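PDB 3OO8: ABC transporter binding protein AcbH from Actinoplanes, which serves as the extracellular solute receptor of an ABC transporter and binds beta-D-galactopyranose with exclusive preference. Local coordinates for residues L78-F89 against T300-N311. The protein carries 2 engineered substitutions. Numbering follows the deposited sequence.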
loop_
_atom_site.group_PDB
_atom_site.type_symbol
_atom_site.label_atom_id
_atom_site.label_comp_id
_atom_site.label_asym_id
_atom_site.label_seq_id
_atom_site.Cartn_x
_atom_site.Cartn_y
_atom_site.Cartn_z
ATOM N N LEU A 78 6.897 17.277 -14.194
ATOM C CA LEU A 78 7.178 18.239 -13.145
ATOM C C LEU A 78 8.215 19.268 -13.591
ATOM O O LEU A 78 8.213 20.416 -13.140
ATOM C CB LEU A 78 7.691 17.502 -11.898
ATOM C CG LEU A 78 6.614 16.635 -11.231
ATOM C CD1 LEU A 78 7.220 15.740 -10.165
ATOM C CD2 LEU A 78 5.519 17.527 -10.638
ATOM N N GLN A 79 9.104 18.864 -14.489
ATOM C CA GLN A 79 10.170 19.785 -14.908
ATOM C C GLN A 79 9.770 20.718 -16.040
ATOM O O GLN A 79 10.468 21.695 -16.309
ATOM C CB GLN A 79 11.427 19.000 -15.263
ATOM C CG GLN A 79 11.936 18.222 -14.066
ATOM C CD GLN A 79 13.229 17.506 -14.324
ATOM O OE1 GLN A 79 14.279 18.132 -14.446
ATOM N NE2 GLN A 79 13.172 16.179 -14.367
ATOM N N GLY A 80 8.644 20.427 -16.687
ATOM C CA GLY A 80 8.152 21.232 -17.791
ATOM C C GLY A 80 7.235 22.359 -17.369
ATOM O O GLY A 80 7.666 23.349 -16.767
ATOM N N THR A 81 5.962 22.212 -17.696
ATOM C CA THR A 81 4.964 23.218 -17.356
ATOM C C THR A 81 3.767 22.464 -16.752
ATOM O O THR A 81 2.704 22.361 -17.366
ATOM C CB THR A 81 4.555 24.028 -18.602
ATOM O OG1 THR A 81 4.037 23.144 -19.595
ATOM C CG2 THR A 81 5.774 24.753 -19.207
ATOM N N PRO A 82 3.949 21.934 -15.541
ATOM C CA PRO A 82 2.912 21.104 -14.898
ATOM C C PRO A 82 1.657 21.900 -14.520
ATOM O O PRO A 82 1.637 23.146 -14.557
ATOM C CB PRO A 82 3.642 20.572 -13.662
ATOM C CG PRO A 82 4.549 21.726 -13.283
ATOM C CD PRO A 82 5.105 22.125 -14.654
ATOM N N ASP A 83 0.617 21.166 -14.143
ATOM C CA ASP A 83 -0.641 21.753 -13.662
ATOM C C ASP A 83 -0.441 22.292 -12.250
ATOM O O ASP A 83 0.604 22.046 -11.624
ATOM C CB ASP A 83 -1.731 20.679 -13.689
ATOM C CG ASP A 83 -1.934 20.130 -15.072
ATOM O OD1 ASP A 83 -2.540 20.837 -15.910
ATOM O OD2 ASP A 83 -1.480 19.000 -15.332
ATOM N N SER A 84 -1.460 22.975 -11.726
ATOM C CA SER A 84 -1.368 23.648 -10.431
ATOM C C SER A 84 -1.234 22.672 -9.269
ATOM O O SER A 84 -0.648 22.984 -8.212
ATOM C CB SER A 84 -2.653 24.463 -10.192
ATOM O OG SER A 84 -2.887 25.412 -11.234
ATOM N N LEU A 85 -1.913 21.544 -9.451
ATOM C CA LEU A 85 -1.936 20.417 -8.534
ATOM C C LEU A 85 -1.851 19.158 -9.375
ATOM O O LEU A 85 -2.175 19.180 -10.553
ATOM C CB LEU A 85 -3.291 20.366 -7.792
ATOM C CG LEU A 85 -3.435 21.485 -6.768
ATOM C CD1 LEU A 85 -4.774 21.459 -6.036
ATOM C CD2 LEU A 85 -2.279 21.384 -5.743
ATOM N N ALA A 86 -1.410 18.064 -8.765
ATOM C CA ALA A 86 -1.418 16.777 -9.448
ATOM C C ALA A 86 -1.660 15.570 -8.542
ATOM O O ALA A 86 -1.392 15.585 -7.365
ATOM C CB ALA A 86 -0.093 16.598 -10.249
ATOM N N THR A 87 -2.204 14.518 -9.112
ATOM C CA THR A 87 -2.316 13.275 -8.412
ATOM C C THR A 87 -0.974 12.578 -8.248
ATOM O O THR A 87 -0.210 12.478 -9.201
ATOM C CB THR A 87 -3.146 12.310 -9.258
ATOM O OG1 THR A 87 -2.644 12.272 -10.608
ATOM C CG2 THR A 87 -4.616 12.768 -9.280
ATOM N N TRP A 88 -0.692 12.073 -7.053
ATOM C CA TRP A 88 0.505 11.250 -6.893
ATOM C C TRP A 88 0.267 10.297 -5.719
ATOM O O TRP A 88 -0.870 9.986 -5.393
ATOM C CB TRP A 88 1.791 12.109 -6.739
ATOM C CG TRP A 88 3.029 11.284 -6.994
ATOM C CD1 TRP A 88 4.048 11.017 -6.113
ATOM C CD2 TRP A 88 3.342 10.573 -8.198
ATOM N NE1 TRP A 88 4.965 10.179 -6.702
ATOM C CE2 TRP A 88 4.558 9.882 -7.972
ATOM C CE3 TRP A 88 2.708 10.429 -9.436
ATOM C CZ2 TRP A 88 5.144 9.056 -8.947
ATOM C CZ3 TRP A 88 3.321 9.619 -10.426
ATOM C CH2 TRP A 88 4.515 8.951 -10.154
ATOM N N PHE A 89 1.324 9.851 -5.051
ATOM C CA PHE A 89 1.134 8.918 -3.928
ATOM C C PHE A 89 2.398 8.904 -3.075
ATOM O O PHE A 89 3.478 9.322 -3.524
ATOM C CB PHE A 89 0.834 7.515 -4.481
ATOM C CG PHE A 89 1.743 7.105 -5.616
ATOM C CD1 PHE A 89 3.005 6.542 -5.379
ATOM C CD2 PHE A 89 1.325 7.266 -6.928
ATOM C CE1 PHE A 89 3.824 6.149 -6.435
ATOM C CE2 PHE A 89 2.144 6.895 -7.976
ATOM C CZ PHE A 89 3.386 6.351 -7.740
ATOM N N THR A 300 -0.987 4.460 -0.204
ATOM C CA THR A 300 -1.748 5.670 0.024
ATOM C C THR A 300 -1.611 6.639 -1.148
ATOM O O THR A 300 -0.503 7.094 -1.512
ATOM C CB THR A 300 -1.243 6.379 1.315
ATOM O OG1 THR A 300 -1.315 5.466 2.425
ATOM C CG2 THR A 300 -2.100 7.604 1.649
ATOM N N ASP A 301 -2.755 6.978 -1.725
ATOM C CA ASP A 301 -2.806 7.894 -2.850
ATOM C C ASP A 301 -3.107 9.309 -2.342
ATOM O O ASP A 301 -3.804 9.462 -1.335
ATOM C CB ASP A 301 -3.880 7.492 -3.859
ATOM C CG ASP A 301 -3.522 6.233 -4.643
ATOM O OD1 ASP A 301 -2.429 5.650 -4.435
ATOM O OD2 ASP A 301 -4.362 5.780 -5.460
ATOM N N GLY A 302 -2.622 10.323 -3.043
ATOM C CA GLY A 302 -2.903 11.700 -2.621
ATOM C C GLY A 302 -2.579 12.688 -3.710
ATOM O O GLY A 302 -2.694 12.373 -4.896
ATOM N N PHE A 303 -2.210 13.899 -3.298
ATOM C CA PHE A 303 -2.011 15.002 -4.239
ATOM C C PHE A 303 -0.805 15.818 -3.837
ATOM O O PHE A 303 -0.470 15.902 -2.648
ATOM C CB PHE A 303 -3.252 15.899 -4.256
ATOM C CG PHE A 303 -4.493 15.114 -4.529
ATOM C CD1 PHE A 303 -4.849 14.836 -5.827
ATOM C CD2 PHE A 303 -5.254 14.600 -3.470
ATOM C CE1 PHE A 303 -5.962 14.021 -6.100
ATOM C CE2 PHE A 303 -6.385 13.792 -3.721
ATOM C CZ PHE A 303 -6.749 13.521 -5.044
ATOM N N ILE A 304 -0.158 16.357 -4.863
ATOM C CA ILE A 304 1.025 17.194 -4.695
ATOM C C ILE A 304 0.840 18.529 -5.417
ATOM O O ILE A 304 -0.037 18.695 -6.280
ATOM C CB ILE A 304 2.278 16.530 -5.289
ATOM C CG1 ILE A 304 2.063 16.245 -6.792
ATOM C CG2 ILE A 304 2.640 15.295 -4.463
ATOM C CD1 ILE A 304 3.268 15.600 -7.513
ATOM N N LEU A 305 1.700 19.479 -5.051
ATOM C CA LEU A 305 1.701 20.818 -5.647
ATOM C C LEU A 305 3.024 21.061 -6.402
ATOM O O LEU A 305 4.052 21.388 -5.768
ATOM C CB LEU A 305 1.548 21.843 -4.522
ATOM C CG LEU A 305 0.946 23.236 -4.855
ATOM C CD1 LEU A 305 0.589 24.006 -3.561
ATOM C CD2 LEU A 305 1.870 24.062 -5.782
ATOM N N PRO A 306 3.019 20.900 -7.732
ATOM C CA PRO A 306 4.254 21.055 -8.520
ATOM C C PRO A 306 4.836 22.443 -8.343
ATOM O O PRO A 306 4.101 23.428 -8.462
ATOM C CB PRO A 306 3.774 20.860 -9.954
ATOM C CG PRO A 306 2.613 19.849 -9.802
ATOM C CD PRO A 306 1.915 20.401 -8.570
ATOM N N LYS A 307 6.116 22.518 -7.987
ATOM C CA LYS A 307 6.746 23.846 -7.832
ATOM C C LYS A 307 6.553 24.732 -9.065
ATOM O O LYS A 307 6.325 25.941 -8.924
ATOM C CB LYS A 307 8.243 23.744 -7.497
ATOM C CG LYS A 307 8.877 25.122 -7.242
ATOM C CD LYS A 307 10.354 25.060 -6.900
ATOM C CE LYS A 307 10.616 24.608 -5.469
ATOM N NZ LYS A 307 12.086 24.441 -5.175
ATOM N N LYS A 308 6.640 24.144 -10.255
ATOM C CA LYS A 308 6.516 24.874 -11.524
ATOM C C LYS A 308 5.069 25.108 -11.933
ATOM O O LYS A 308 4.787 25.741 -12.966
ATOM C CB LYS A 308 7.333 24.214 -12.647
ATOM C CG LYS A 308 8.836 24.204 -12.428
ATOM C CD LYS A 308 9.571 23.806 -13.719
ATOM C CE LYS A 308 9.664 25.000 -14.670
ATOM N NZ LYS A 308 10.050 24.642 -16.068
ATOM N N GLY A 309 4.135 24.616 -11.118
ATOM C CA GLY A 309 2.722 24.870 -11.392
ATOM C C GLY A 309 2.382 26.331 -11.165
ATOM O O GLY A 309 3.117 27.064 -10.490
ATOM N N LYS A 310 1.260 26.763 -11.729
ATOM C CA LYS A 310 0.805 28.129 -11.550
ATOM C C LYS A 310 -0.321 28.249 -10.534
ATOM O O LYS A 310 -0.987 27.269 -10.215
ATOM C CB LYS A 310 0.420 28.728 -12.906
ATOM C CG LYS A 310 1.640 28.715 -13.845
ATOM C CD LYS A 310 1.433 29.487 -15.129
ATOM C CE LYS A 310 2.734 29.537 -15.940
ATOM N NZ LYS A 310 3.981 29.989 -15.223
ATOM N N ASN A 311 -0.517 29.456 -10.012
ATOM C CA ASN A 311 -1.609 29.734 -9.099
ATOM C C ASN A 311 -1.559 28.927 -7.803
ATOM O O ASN A 311 -2.543 28.296 -7.393
ATOM C CB ASN A 311 -2.958 29.600 -9.817
ATOM C CG ASN A 311 -4.022 30.464 -9.188
ATOM O OD1 ASN A 311 -3.764 31.156 -8.201
ATOM N ND2 ASN A 311 -5.232 30.401 -9.725
HETATM O O HOH W 1 7.337 21.275 -10.700
HETATM O O HOH W 2 0.023 25.283 -13.624
HETATM O O HOH W 3 3.262 25.399 -15.325
HETATM O O HOH W 4 0.487 25.688 -8.348
#
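Pro-306 and Ile-304 form the apolar centre of the contact, lying against Leu-78, Pro-82, Ala-86 and Trp-88. The two prolines run past each other in opposite directions, Pro-82 CG resting 3.5 Å from Pro-306 CB, while Leu-78 crosses Pro-306 at about a right angle and brings CD2 to 3.8 Å from its CG. Ile-304 holds CG1 between the backbone N and the carbonyl carbon (chi1 59°), with the chain then extended to CD1, which lies 3.9 Å from Trp-88 CB; its CG1 also meets the methyl of Ala-86. On the other face of the sheet, Thr-87 CG2 approaches Phe-303 CE1. Past the last bridge, Leu-85 CD2 meets Leu-305 CG.

Between these layers, strands 85-89 and 301-304 pair antiparallel. Ala-86 with Ile-304 and Trp-88 with Gly-302 are the hydrogen-bonded pairs, each joined by two nearly straight N-H···O bonds.

Farther out, the type I turn from Pro-306 to Gly-309 packs against the C-terminal end of helix 67-79 and the loop that follows. Lys-308 lays its CB against Pro-82 CD, then bends at chi3 (80°) and gives its ammonium to two carbonyls: Gly-80 O at 2.8 Å, in the carbonyl plane on a lone pair, and Gln-79 O at 3.0 Å, approached from above the plane of the Gln-79 carbonyl itself. Ser-84 OG donates to Lys-310 O (2.8 Å), and one water links Leu-78 O to Lys-308 N while two others tie Pro-82 O to Lys-308 O and Lys-310 N.

At the far end, Asp-301 forms a salt bridge with the galactose-binding Arg-373 and a hydrogen bond with Tyr-138, and Phe-89 touches Gln-71, which like Arg-373 belongs to the beta-D-galactose site. Strand 85-89 lies between parallel strand 30-34 and antiparallel strand 301-304 in the sheet of this class 2 solute-binding fold. Helix 67-79 covers Trp-88, and helix 312-322 covers Leu-85 and Phe-303.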